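Local coordinates for antigen 43 (Escherichia coli, PDB 4KH3), which mediates self-association between Escherichia coli cells, which drives bacterial clumping and is probably linked to biofilm formation, at residues R183-Y188 against H200-E205; M333-V338 against T350-K355; L340-A345 against T376-D381. One frame throughout, in Å; residues are numbered along the deposited sequence.

Interaction 1: R183-Y188 against H200-E205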
ATOM      1  N   ARG A 183      22.335  -0.323   5.224  1.00 12.78           N
ATOM      2  CA  ARG A 183      22.719   0.903   4.535  1.00 25.20           C
ATOM      3  C   ARG A 183      22.803   0.699   3.023  1.00 23.11           C
ATOM      4  O   ARG A 183      23.386  -0.295   2.555  1.00 17.43           O
ATOM      5  CB  ARG A 183      24.061   1.405   5.066  1.00 21.04           C
ATOM      6  CG  ARG A 183      24.222   2.901   4.953  1.00 35.15           C
ATOM      7  CD  ARG A 183      25.636   3.327   5.299  1.00 43.01           C
ATOM      8  NE  ARG A 183      26.192   2.478   6.344  1.00 49.84           N
ATOM      9  CZ  ARG A 183      26.014   2.686   7.644  1.00 67.20           C
ATOM     10  NH1 ARG A 183      25.290   3.727   8.066  1.00 49.66           N
ATOM     11  NH2 ARG A 183      26.563   1.851   8.519  1.00 64.26           N
ATOM     12  N   ASP A 184      22.225   1.644   2.277  1.00 19.26           N
ATOM     13  CA  ASP A 184      22.242   1.633   0.808  1.00 16.24           C
ATOM     14  C   ASP A 184      21.580   0.375   0.272  1.00 23.38           C
ATOM     15  O   ASP A 184      22.248  -0.592  -0.088  1.00 19.17           O
ATOM     16  CB  ASP A 184      23.664   1.762   0.244  1.00 18.45           C
ATOM     17  CG  ASP A 184      24.464   2.902   0.889  1.00 30.87           C
ATOM     18  OD1 ASP A 184      23.908   3.997   1.105  1.00 29.30           O
ATOM     19  OD2 ASP A 184      25.657   2.687   1.199  1.00 59.76           O
ATOM     20  N   THR A 185      20.258   0.394   0.217  1.00 18.44           N
ATOM     21  CA  THR A 185      19.521  -0.766  -0.213  1.00 13.94           C
ATOM     22  C   THR A 185      18.695  -0.403  -1.433  1.00 21.02           C
ATOM     23  O   THR A 185      17.975   0.593  -1.424  1.00 14.50           O
ATOM     24  CB  THR A 185      18.608  -1.256   0.913  1.00 14.88           C
ATOM     25  OG1 THR A 185      19.408  -1.563   2.058  1.00 17.06           O
ATOM     26  CG2 THR A 185      17.855  -2.486   0.512  1.00  9.80           C
ATOM     27  N   LEU A 186      18.806  -1.214  -2.485  1.00 15.16           N
ATOM     28  CA  LEU A 186      18.020  -1.015  -3.700  1.00 13.84           C
ATOM     29  C   LEU A 186      16.927  -2.069  -3.788  1.00 13.17           C
ATOM     30  O   LEU A 186      17.206  -3.261  -3.775  1.00 13.33           O
ATOM     31  CB  LEU A 186      18.929  -1.087  -4.928  1.00 13.06           C
ATOM     32  CG  LEU A 186      18.261  -1.117  -6.299  1.00 16.81           C
ATOM     33  CD1 LEU A 186      17.402   0.128  -6.522  1.00 14.58           C
ATOM     34  CD2 LEU A 186      19.320  -1.248  -7.398  1.00 17.04           C
ATOM     35  N   ILE A 187      15.674  -1.641  -3.871  1.00 14.04           N
ATOM     36  CA  ILE A 187      14.574  -2.601  -3.856  1.00 11.30           C
ATOM     37  C   ILE A 187      13.679  -2.493  -5.090  1.00 13.74           C
ATOM     38  O   ILE A 187      13.011  -1.478  -5.302  1.00 14.65           O
ATOM     39  CB  ILE A 187      13.718  -2.447  -2.571  1.00 16.83           C
ATOM     40  CG1 ILE A 187      14.621  -2.279  -1.345  1.00 13.14           C
ATOM     41  CG2 ILE A 187      12.786  -3.630  -2.388  1.00 10.09           C
ATOM     42  CD1 ILE A 187      13.871  -2.303  -0.054  1.00 17.44           C
ATOM     43  N   TYR A 188      13.669  -3.544  -5.910  1.00 15.51           N
ATOM     44  CA  TYR A 188      12.858  -3.546  -7.128  1.00 14.76           C
ATOM     45  C   TYR A 188      11.439  -4.039  -6.871  1.00 16.09           C
ATOM     46  O   TYR A 188      11.118  -4.530  -5.779  1.00 16.97           O
ATOM     47  CB  TYR A 188      13.507  -4.400  -8.228  1.00 14.60           C
ATOM     48  CG  TYR A 188      14.775  -3.806  -8.820  1.00 13.55           C
ATOM     49  CD1 TYR A 188      14.715  -2.745  -9.714  1.00 13.09           C
ATOM     50  CD2 TYR A 188      16.028  -4.323  -8.494  1.00  9.82           C
ATOM     51  CE1 TYR A 188      15.868  -2.198 -10.268  1.00 12.20           C
ATOM     52  CE2 TYR A 188      17.183  -3.794  -9.040  1.00 12.73           C
ATOM     53  CZ  TYR A 188      17.094  -2.721  -9.923  1.00 17.70           C
ATOM     54  OH  TYR A 188      18.229  -2.179 -10.470  1.00 15.35           O
ATOM     55  N   HIS A 200      19.017   2.906   6.372  0.57 20.63           N
ATOM     56  CA  HIS A 200      19.542   4.173   5.882  0.57 21.81           C
ATOM     57  C   HIS A 200      19.734   4.101   4.378  0.57 21.56           C
ATOM     58  O   HIS A 200      20.318   3.148   3.860  0.57 22.82           O
ATOM     59  CB  HIS A 200      20.876   4.500   6.556  0.57 21.61           C
ATOM     60  CG  HIS A 200      20.765   4.763   8.025  0.57 22.98           C
ATOM     61  ND1 HIS A 200      19.627   5.288   8.602  0.57 25.00           N
ATOM     62  CD2 HIS A 200      21.644   4.581   9.031  0.57 28.64           C
ATOM     63  CE1 HIS A 200      19.812   5.407   9.902  0.57 23.47           C
ATOM     64  NE2 HIS A 200      21.024   4.978  10.194  0.57 25.39           N
ATOM     65  N   ASN A 201      19.230   5.112   3.682  1.00 20.53           N
ATOM     66  CA  ASN A 201      19.397   5.225   2.225  1.00 18.38           C
ATOM     67  C   ASN A 201      18.837   4.034   1.454  1.00 22.92           C
ATOM     68  O   ASN A 201      19.563   3.151   1.024  1.00 29.44           O
ATOM     69  CB  ASN A 201      20.862   5.460   1.842  1.00 18.27           C
ATOM     70  CG  ASN A 201      21.515   6.531   2.697  1.00 24.77           C
ATOM     71  OD1 ASN A 201      20.956   7.605   2.892  1.00 29.49           O
ATOM     72  ND2 ASN A 201      22.701   6.238   3.214  1.00 24.84           N
ATOM     73  N   THR A 202      17.530   4.026   1.280  1.00 21.98           N
ATOM     74  CA  THR A 202      16.856   2.944   0.615  1.00 15.10           C
ATOM     75  C   THR A 202      16.159   3.509  -0.602  1.00 19.06           C
ATOM     76  O   THR A 202      15.443   4.512  -0.524  1.00 21.41           O
ATOM     77  CB  THR A 202      15.827   2.281   1.553  1.00 19.88           C
ATOM     78  OG1 THR A 202      16.478   1.886   2.764  1.00 21.35           O
ATOM     79  CG2 THR A 202      15.204   1.070   0.903  1.00 16.19           C
ATOM     80  N   ARG A 203      16.393   2.868  -1.737  1.00 15.91           N
ATOM     81  CA  ARG A 203      15.806   3.296  -2.978  1.00 17.13           C
ATOM     82  C   ARG A 203      14.733   2.289  -3.376  1.00 14.13           C
ATOM     83  O   ARG A 203      15.025   1.137  -3.659  1.00 16.78           O
ATOM     84  CB  ARG A 203      16.891   3.408  -4.044  1.00 14.61           C
ATOM     85  CG  ARG A 203      16.424   4.012  -5.346  1.00 18.30           C
ATOM     86  CD  ARG A 203      17.497   3.890  -6.396  1.00 21.07           C
ATOM     87  NE  ARG A 203      18.215   5.129  -6.720  1.00 16.64           N
ATOM     88  CZ  ARG A 203      19.520   5.311  -6.533  1.00 21.14           C
ATOM     89  NH1 ARG A 203      20.261   4.350  -5.983  1.00 21.73           N
ATOM     90  NH2 ARG A 203      20.098   6.448  -6.902  1.00 18.34           N
ATOM     91  N   LEU A 204      13.481   2.717  -3.365  1.00 13.95           N
ATOM     92  CA  LEU A 204      12.407   1.816  -3.738  1.00 16.40           C
ATOM     93  C   LEU A 204      12.136   1.981  -5.224  1.00 21.33           C
ATOM     94  O   LEU A 204      11.383   2.870  -5.637  1.00 16.77           O
ATOM     95  CB  LEU A 204      11.153   2.089  -2.913  1.00 16.12           C
ATOM     96  CG  LEU A 204      11.369   2.050  -1.401  1.00 15.76           C
ATOM     97  CD1 LEU A 204      10.067   2.344  -0.651  1.00 14.76           C
ATOM     98  CD2 LEU A 204      11.966   0.700  -0.977  1.00 14.60           C
ATOM     99  N   GLU A 205      12.790   1.136  -6.021  1.00 17.19           N
ATOM    100  CA  GLU A 205      12.622   1.136  -7.464  1.00 16.98           C
ATOM    101  C   GLU A 205      11.455   0.206  -7.817  1.00 15.60           C
ATOM    102  O   GLU A 205      11.623  -0.795  -8.504  1.00 17.19           O
ATOM    103  CB  GLU A 205      13.926   0.676  -8.125  1.00 21.67           C
ATOM    104  CG  GLU A 205      14.019   0.977  -9.607  1.00 27.40           C
ATOM    105  CD  GLU A 205      14.045   2.474  -9.914  1.00 31.76           C
ATOM    106  OE1 GLU A 205      14.534   3.258  -9.076  1.00 27.78           O
ATOM    107  OE2 GLU A 205      13.573   2.863 -11.002  1.00 35.18           O
TER
HETATM  108  O   HOH W   1      18.556   0.281   3.641  1.00 18.56           O

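Interaction 2: M333-V338 against T350-K355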
ATOM      1  N   MET A 333     -11.044  20.827  -4.688  1.00 29.56           N
ATOM      2  CA  MET A 333     -11.267  19.695  -5.576  1.00 30.15           C
ATOM      3  C   MET A 333     -10.757  20.009  -6.971  1.00 35.74           C
ATOM      4  O   MET A 333     -11.097  21.045  -7.541  1.00 33.28           O
ATOM      5  CB  MET A 333     -12.749  19.363  -5.656  1.00 29.02           C
ATOM      6  CG  MET A 333     -13.356  19.055  -4.326  1.00 38.96           C
ATOM      7  SD  MET A 333     -12.528  17.659  -3.552  1.00 34.55           S
ATOM      8  CE  MET A 333     -12.864  16.366  -4.752  1.00 32.26           C
ATOM      9  N   GLY A 334      -9.933  19.111  -7.506  1.00 34.65           N
ATOM     10  CA  GLY A 334      -9.454  19.219  -8.871  1.00 34.00           C
ATOM     11  C   GLY A 334      -9.994  18.099  -9.745  1.00 35.75           C
ATOM     12  O   GLY A 334     -10.600  17.135  -9.249  1.00 29.66           O
ATOM     13  N   ASN A 335      -9.781  18.219 -11.052  1.00 28.83           N
ATOM     14  CA  ASN A 335     -10.188  17.162 -11.971  1.00 39.26           C
ATOM     15  C   ASN A 335      -9.599  15.813 -11.586  1.00 32.04           C
ATOM     16  O   ASN A 335      -8.389  15.682 -11.394  1.00 33.60           O
ATOM     17  CB  ASN A 335      -9.812  17.525 -13.406  1.00 45.45           C
ATOM     18  CG  ASN A 335     -10.658  18.654 -13.951  1.00 68.21           C
ATOM     19  OD1 ASN A 335     -11.885  18.660 -13.785  1.00 60.10           O
ATOM     20  ND2 ASN A 335     -10.011  19.629 -14.589  1.00 60.41           N
ATOM     21  N   GLY A 336     -10.467  14.817 -11.462  1.00 26.64           N
ATOM     22  CA  GLY A 336     -10.053  13.478 -11.097  1.00 27.87           C
ATOM     23  C   GLY A 336     -10.060  13.245  -9.596  1.00 40.25           C
ATOM     24  O   GLY A 336      -9.845  12.121  -9.137  1.00 27.94           O
ATOM     25  N   GLY A 337     -10.307  14.306  -8.830  1.00 33.58           N
ATOM     26  CA  GLY A 337     -10.343  14.203  -7.383  1.00 31.28           C
ATOM     27  C   GLY A 337     -11.580  13.494  -6.877  1.00 29.62           C
ATOM     28  O   GLY A 337     -12.657  13.629  -7.455  1.00 37.62           O
ATOM     29  N   VAL A 338     -11.426  12.743  -5.792  1.00 25.77           N
ATOM     30  CA  VAL A 338     -12.523  11.957  -5.233  1.00 22.03           C
ATOM     31  C   VAL A 338     -12.877  12.408  -3.809  1.00 33.13           C
ATOM     32  O   VAL A 338     -11.991  12.677  -2.994  1.00 24.33           O
ATOM     33  CB  VAL A 338     -12.169  10.465  -5.224  1.00 28.19           C
ATOM     34  CG1 VAL A 338     -13.075   9.698  -4.278  1.00 23.99           C
ATOM     35  CG2 VAL A 338     -12.249   9.898  -6.628  1.00 29.12           C
ATOM     36  N   THR A 350     -14.104  24.284  -2.729  1.00 32.16           N
ATOM     37  CA  THR A 350     -14.534  24.634  -4.072  1.00 34.43           C
ATOM     38  C   THR A 350     -14.380  23.454  -5.049  1.00 37.73           C
ATOM     39  O   THR A 350     -13.342  22.794  -5.082  1.00 38.79           O
ATOM     40  CB  THR A 350     -13.780  25.895  -4.584  1.00 34.45           C
ATOM     41  OG1 THR A 350     -12.373  25.705  -4.432  1.00 40.58           O
ATOM     42  CG2 THR A 350     -14.175  27.123  -3.780  1.00 35.54           C
ATOM     43  N   ARG A 351     -15.421  23.194  -5.837  1.00 42.83           N
ATOM     44  CA  ARG A 351     -15.360  22.185  -6.899  1.00 37.22           C
ATOM     45  C   ARG A 351     -14.419  22.598  -8.027  1.00 40.60           C
ATOM     46  O   ARG A 351     -13.907  23.723  -8.052  1.00 36.23           O
ATOM     47  CB  ARG A 351     -16.752  21.918  -7.477  1.00 34.49           C
ATOM     48  CG  ARG A 351     -17.735  21.301  -6.488  1.00 43.44           C
ATOM     49  CD  ARG A 351     -19.048  22.090  -6.445  1.00 36.67           C
ATOM     50  NE  ARG A 351     -19.552  22.381  -7.786  1.00 39.63           N
ATOM     51  CZ  ARG A 351     -20.784  22.105  -8.205  1.00 43.56           C
ATOM     52  NH1 ARG A 351     -21.666  21.535  -7.390  1.00 42.45           N
ATOM     53  NH2 ARG A 351     -21.136  22.401  -9.445  1.00 37.02           N
ATOM     54  N   SER A 352     -14.202  21.675  -8.962  1.00 52.23           N
ATOM     55  CA  SER A 352     -13.332  21.916 -10.111  1.00 50.11           C
ATOM     56  C   SER A 352     -13.835  23.095 -10.934  1.00 52.36           C
ATOM     57  O   SER A 352     -13.044  23.902 -11.440  1.00 45.89           O
ATOM     58  CB  SER A 352     -13.240  20.666 -10.984  1.00 46.46           C
ATOM     59  OG  SER A 352     -13.879  19.561 -10.369  1.00 59.23           O
ATOM     60  N   ASP A 353     -15.158  23.202 -11.045  1.00 49.00           N
ATOM     61  CA  ASP A 353     -15.783  24.266 -11.832  1.00 49.02           C
ATOM     62  C   ASP A 353     -15.713  25.638 -11.165  1.00 44.21           C
ATOM     63  O   ASP A 353     -16.089  26.640 -11.765  1.00 44.80           O
ATOM     64  CB  ASP A 353     -17.231  23.910 -12.207  1.00 38.79           C
ATOM     65  CG  ASP A 353     -18.093  23.562 -11.001  1.00 51.88           C
ATOM     66  OD1 ASP A 353     -17.747  23.945  -9.861  1.00 50.13           O
ATOM     67  OD2 ASP A 353     -19.136  22.909 -11.199  1.00 45.76           O
ATOM     68  N   GLY A 354     -15.230  25.677  -9.926  1.00 47.93           N
ATOM     69  CA  GLY A 354     -15.049  26.933  -9.216  1.00 36.04           C
ATOM     70  C   GLY A 354     -16.154  27.258  -8.222  1.00 38.23           C
ATOM     71  O   GLY A 354     -16.030  28.196  -7.441  1.00 49.73           O
ATOM     72  N   LYS A 355     -17.233  26.481  -8.245  1.00 39.18           N
ATOM     73  CA  LYS A 355     -18.377  26.718  -7.371  1.00 38.64           C
ATOM     74  C   LYS A 355     -18.109  26.237  -5.953  1.00 41.12           C
ATOM     75  O   LYS A 355     -17.427  25.234  -5.745  1.00 40.89           O
ATOM     76  CB  LYS A 355     -19.622  26.021  -7.916  1.00 36.61           C
ATOM     77  CG  LYS A 355     -20.078  26.535  -9.278  1.00 60.83           C
ATOM     78  CD  LYS A 355     -21.267  25.728  -9.802  1.00 68.56           C
ATOM     79  CE  LYS A 355     -21.722  26.202 -11.180  1.00 73.85           C
ATOM     80  NZ  LYS A 355     -22.986  25.526 -11.606  1.00 74.24           N
TER
HETATM   81  O   HOH W   2     -10.711  24.028  -6.774  1.00 40.19           O

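Interaction 3: L340-A345 against T376-D381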
ATOM      1  N   LEU A 340     -15.226  11.526  -0.330  1.00 22.69           N
ATOM      2  CA  LEU A 340     -16.082  10.654   0.469  1.00 25.29           C
ATOM      3  C   LEU A 340     -16.464  11.412   1.732  1.00 26.01           C
ATOM      4  O   LEU A 340     -15.609  11.749   2.545  1.00 27.66           O
ATOM      5  CB  LEU A 340     -15.340   9.373   0.867  1.00 23.36           C
ATOM      6  CG  LEU A 340     -14.646   8.578  -0.239  1.00 31.12           C
ATOM      7  CD1 LEU A 340     -13.928   7.375   0.348  1.00 26.75           C
ATOM      8  CD2 LEU A 340     -15.655   8.137  -1.275  1.00 31.10           C
ATOM      9  N   ALA A 341     -17.745  11.688   1.907  1.00 27.40           N
ATOM     10  CA  ALA A 341     -18.176  12.458   3.057  1.00 25.66           C
ATOM     11  C   ALA A 341     -19.559  12.005   3.479  1.00 28.53           C
ATOM     12  O   ALA A 341     -20.259  11.368   2.704  1.00 32.47           O
ATOM     13  CB  ALA A 341     -18.182  13.945   2.713  1.00 22.31           C
ATOM     14  N   ASP A 342     -19.956  12.313   4.709  1.00 37.47           N
ATOM     15  CA  ASP A 342     -21.368  12.188   5.065  1.00 39.40           C
ATOM     16  C   ASP A 342     -21.914  13.484   5.644  1.00 34.95           C
ATOM     17  O   ASP A 342     -21.165  14.422   5.900  1.00 34.18           O
ATOM     18  CB  ASP A 342     -21.643  10.997   5.985  1.00 41.19           C
ATOM     19  CG  ASP A 342     -20.878  11.069   7.272  1.00 44.93           C
ATOM     20  OD1 ASP A 342     -19.710  10.623   7.272  1.00 58.12           O
ATOM     21  OD2 ASP A 342     -21.442  11.557   8.276  1.00 42.71           O
ATOM     22  N   SER A 343     -23.230  13.528   5.828  1.00 39.41           N
ATOM     23  CA  SER A 343     -23.928  14.742   6.240  1.00 36.38           C
ATOM     24  C   SER A 343     -23.584  15.162   7.668  1.00 37.75           C
ATOM     25  O   SER A 343     -23.854  16.301   8.064  1.00 27.36           O
ATOM     26  CB  SER A 343     -25.448  14.577   6.075  1.00 31.64           C
ATOM     27  OG  SER A 343     -25.930  13.455   6.799  1.00 29.21           O
ATOM     28  N   GLY A 344     -22.990  14.242   8.428  1.00 28.19           N
ATOM     29  CA  GLY A 344     -22.516  14.543   9.766  1.00 30.37           C
ATOM     30  C   GLY A 344     -21.100  15.107   9.795  1.00 41.16           C
ATOM     31  O   GLY A 344     -20.507  15.276  10.860  1.00 39.46           O
ATOM     32  N   ALA A 345     -20.547  15.394   8.622  1.00 29.56           N
ATOM     33  CA  ALA A 345     -19.224  15.980   8.542  1.00 23.66           C
ATOM     34  C   ALA A 345     -19.324  17.485   8.345  1.00 27.13           C
ATOM     35  O   ALA A 345     -20.387  18.008   8.036  1.00 34.71           O
ATOM     36  CB  ALA A 345     -18.430  15.343   7.417  1.00 28.58           C
ATOM     37  N   THR A 376     -23.077  10.331   1.937  1.00 28.90           N
ATOM     38  CA  THR A 376     -24.123   9.632   2.663  1.00 29.78           C
ATOM     39  C   THR A 376     -24.961  10.663   3.410  1.00 35.61           C
ATOM     40  O   THR A 376     -24.439  11.450   4.194  1.00 31.84           O
ATOM     41  CB  THR A 376     -23.546   8.588   3.627  1.00 32.15           C
ATOM     42  OG1 THR A 376     -22.624   7.752   2.924  1.00 35.02           O
ATOM     43  CG2 THR A 376     -24.650   7.722   4.223  1.00 29.96           C
ATOM     44  N   LEU A 377     -26.255  10.685   3.128  1.00 39.02           N
ATOM     45  CA  LEU A 377     -27.156  11.610   3.799  1.00 32.25           C
ATOM     46  C   LEU A 377     -27.802  10.900   4.970  1.00 33.80           C
ATOM     47  O   LEU A 377     -28.573   9.956   4.781  1.00 35.07           O
ATOM     48  CB  LEU A 377     -28.232  12.087   2.840  1.00 26.63           C
ATOM     49  CG  LEU A 377     -29.257  13.026   3.453  1.00 33.09           C
ATOM     50  CD1 LEU A 377     -28.576  14.316   3.855  1.00 30.80           C
ATOM     51  CD2 LEU A 377     -30.389  13.284   2.469  1.00 27.23           C
ATOM     52  N   ASN A 378     -27.482  11.348   6.179  1.00 33.95           N
ATOM     53  CA  ASN A 378     -28.047  10.755   7.390  1.00 44.95           C
ATOM     54  C   ASN A 378     -29.500  11.163   7.655  1.00 36.21           C
ATOM     55  O   ASN A 378     -29.970  12.188   7.154  1.00 32.28           O
ATOM     56  CB  ASN A 378     -27.176  11.081   8.606  1.00 41.18           C
ATOM     57  CG  ASN A 378     -25.763  10.555   8.464  1.00 43.41           C
ATOM     58  OD1 ASN A 378     -25.539   9.499   7.870  1.00 49.33           O
ATOM     59  ND2 ASN A 378     -24.801  11.291   9.004  1.00 37.73           N
ATOM     60  N   ALA A 379     -30.202  10.337   8.429  1.00 35.14           N
ATOM     61  CA  ALA A 379     -31.558  10.654   8.872  1.00 40.46           C
ATOM     62  C   ALA A 379     -31.611  12.045   9.494  1.00 32.95           C
ATOM     63  O   ALA A 379     -30.730  12.423  10.268  1.00 38.88           O
ATOM     64  CB  ALA A 379     -32.047   9.606   9.869  1.00 32.62           C
ATOM     65  N   GLY A 380     -32.628  12.816   9.130  1.00 40.51           N
ATOM     66  CA  GLY A 380     -32.824  14.130   9.710  1.00 33.63           C
ATOM     67  C   GLY A 380     -32.073  15.240   9.004  1.00 38.83           C
ATOM     68  O   GLY A 380     -32.275  16.422   9.295  1.00 33.92           O
ATOM     69  N   ASP A 381     -31.209  14.875   8.064  1.00 34.76           N
ATOM     70  CA  ASP A 381     -30.415  15.888   7.368  1.00 35.93           C
ATOM     71  C   ASP A 381     -30.976  16.324   6.003  1.00 32.23           C
ATOM     72  O   ASP A 381     -31.959  15.779   5.510  1.00 33.02           O
ATOM     73  CB  ASP A 381     -28.952  15.450   7.278  1.00 37.01           C
ATOM     74  CG  ASP A 381     -28.288  15.377   8.645  1.00 40.06           C
ATOM     75  OD1 ASP A 381     -28.699  16.149   9.536  1.00 48.16           O
ATOM     76  OD2 ASP A 381     -27.369  14.554   8.835  1.00 33.26           O
TER

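Interaction 1: R183-Y188 against H200-E205
Ile187 lies alongside Leu204, with CD1 of Ile187 3.7 Å from CD2 of Leu204. CG1 of Ile187 sits beside the backbone N (chi1 -44°), and this also carries CD1 to within 3.8 Å of CG2 of Thr202. These groups share the buried face of two parallel strands on successive coils of the beta-helix. Ile168 of the preceding coil extends this face, and Gln193 touches it from strand 192-195. A water lies between the two threonines there, 2.6 Å from OG1 of Thr185 and 2.8 Å from OG1 of Thr202. The strands are joined by backbone bonds such as Arg203 N to Thr185 O.

The corners at Asp184 and Asn201 lie one above the other in register. Their flat ends run side by side, with planes only 11° apart. ND2 of Asn201 gives a weak bond to OD1 of Asp184 at 3.3 Å. Just before the corners, NH1 of Arg183 meets the edge of the His200 ring, in the conformer described; ND1 of the ring is hydrogen-bonded to Thr218 OG1. On the outer face CD1 of Leu186 also packs 3.8 Å from CD of Arg203. The inside is thus methyl groups and a water-bridged threonine pair, the outside mixed.

Interaction 2: M333-V338 against T350-K355
Met333 and Thr350 belong to neighbouring coils of the beta-helix, where one coil runs into an antiparallel hairpin inserted between coils. This is the close part of the contact. Met333 N donates to Thr350 O at 3.1 Å, and CB of Met333 rests 3.5 Å from the same oxygen. A water hydrogen-bonds to Met333 O at 3.1 Å and weakly to Thr350 OG1. The methionine chain then bends away at chi2 and chi3. It touches Phe357 on the returning hairpin strand, which Arg351 also touches.

Past this point the segments part into separate turns, a type II turn from Gly334 to Gly337 and a type I turn from Arg351 to Gly354. The outer side is loose. CB of Ser352 comes no nearer to OD1 of Asn335 than 3.7 Å, and both residues are exposed.

The hairpin turn is held mainly from within. Arg351 forms a side-on salt bridge with Asp353, using NE for OD1 and NH2 for OD2, the latter at 2.7 Å. NH1 of Arg351 bonds to Ala366 O, further along the chain. OD1 of Asp353 also closes an Asx turn, accepting from Lys355 N on its anti side, 34° out of the carboxylate plane.

Interaction 3: L340-A345 against T376-D381
Ser343 carries its OG between the backbone N and the carbonyl carbon (chi1 57°), which turns it toward Asn378 and Asp381. Asp342 has its CG in the matching place (chi1 59°), and its carboxylate comes back over the following turn, near the amide of Asn378. These two make the side-chain part of the polar contact, with Ser343 doing the stronger share.

OG of Ser343 has two strong bonds. It donates to OD2 of Asp381 at 2.7 Å, meeting that oxygen on the anti side, a little out of the carboxylate plane. It accepts from Asn378 N, also at 2.7 Å. The hydroxyl of this buried serine therefore uses both its proton and its acceptor side, which fixes its rotation. CB of Ser343 lies 3.8 Å from CD1 of Leu377, and Phe375 touches the serine from the same strand.

OD2 of Asp342 has two partners as well. It takes Gly344 N from above the carboxylate plane at 3.1 Å, closing an Asx turn. The bond from ND2 of Asn378 is weak, at 3.4 Å, and the carboxylate and amide planes are 45° apart.

The backbones pair in parallel at a single bridge, Asp342 with Thr376. Thr376 N bonds to Ala341 O, and Ser343 N bonds to Thr376 O at 2.9 Å. Each segment then leaves its strand by a turn, type I from Asp342 to Ala345 and type II from Asn378 to Asp381. Gly380 takes up the positive phi of the second turn.

The two turns of adjacent coils are thus joined by side chain as well as by backbone. The neutral donors would probably stabilise the negative carboxylates, more so at Asp381; no salt bridge joins the segments.

Overall arrangement
Interaction 1 lies several coils before the other two along one long parallel beta-helix, and they share the coil containing strand 338-342. Interaction 1 comes first along the chain and joins strands 181-188 and 198-205. Its centre is about 36 Å from that of interaction 2 and about 44 Å from that of interaction 3, on the other side of the chain's centre from the latter. Interactions 2 and 3 have centres about 20 Å apart, and their segments alternate along the chain. The hairpin of strands 346-350 and 356-360 falls between the segments of interaction 3, yet strands 338-342 and 374-377 still pair. The stack therefore continues past the hairpin, consistent with an elongated adhesin stalk.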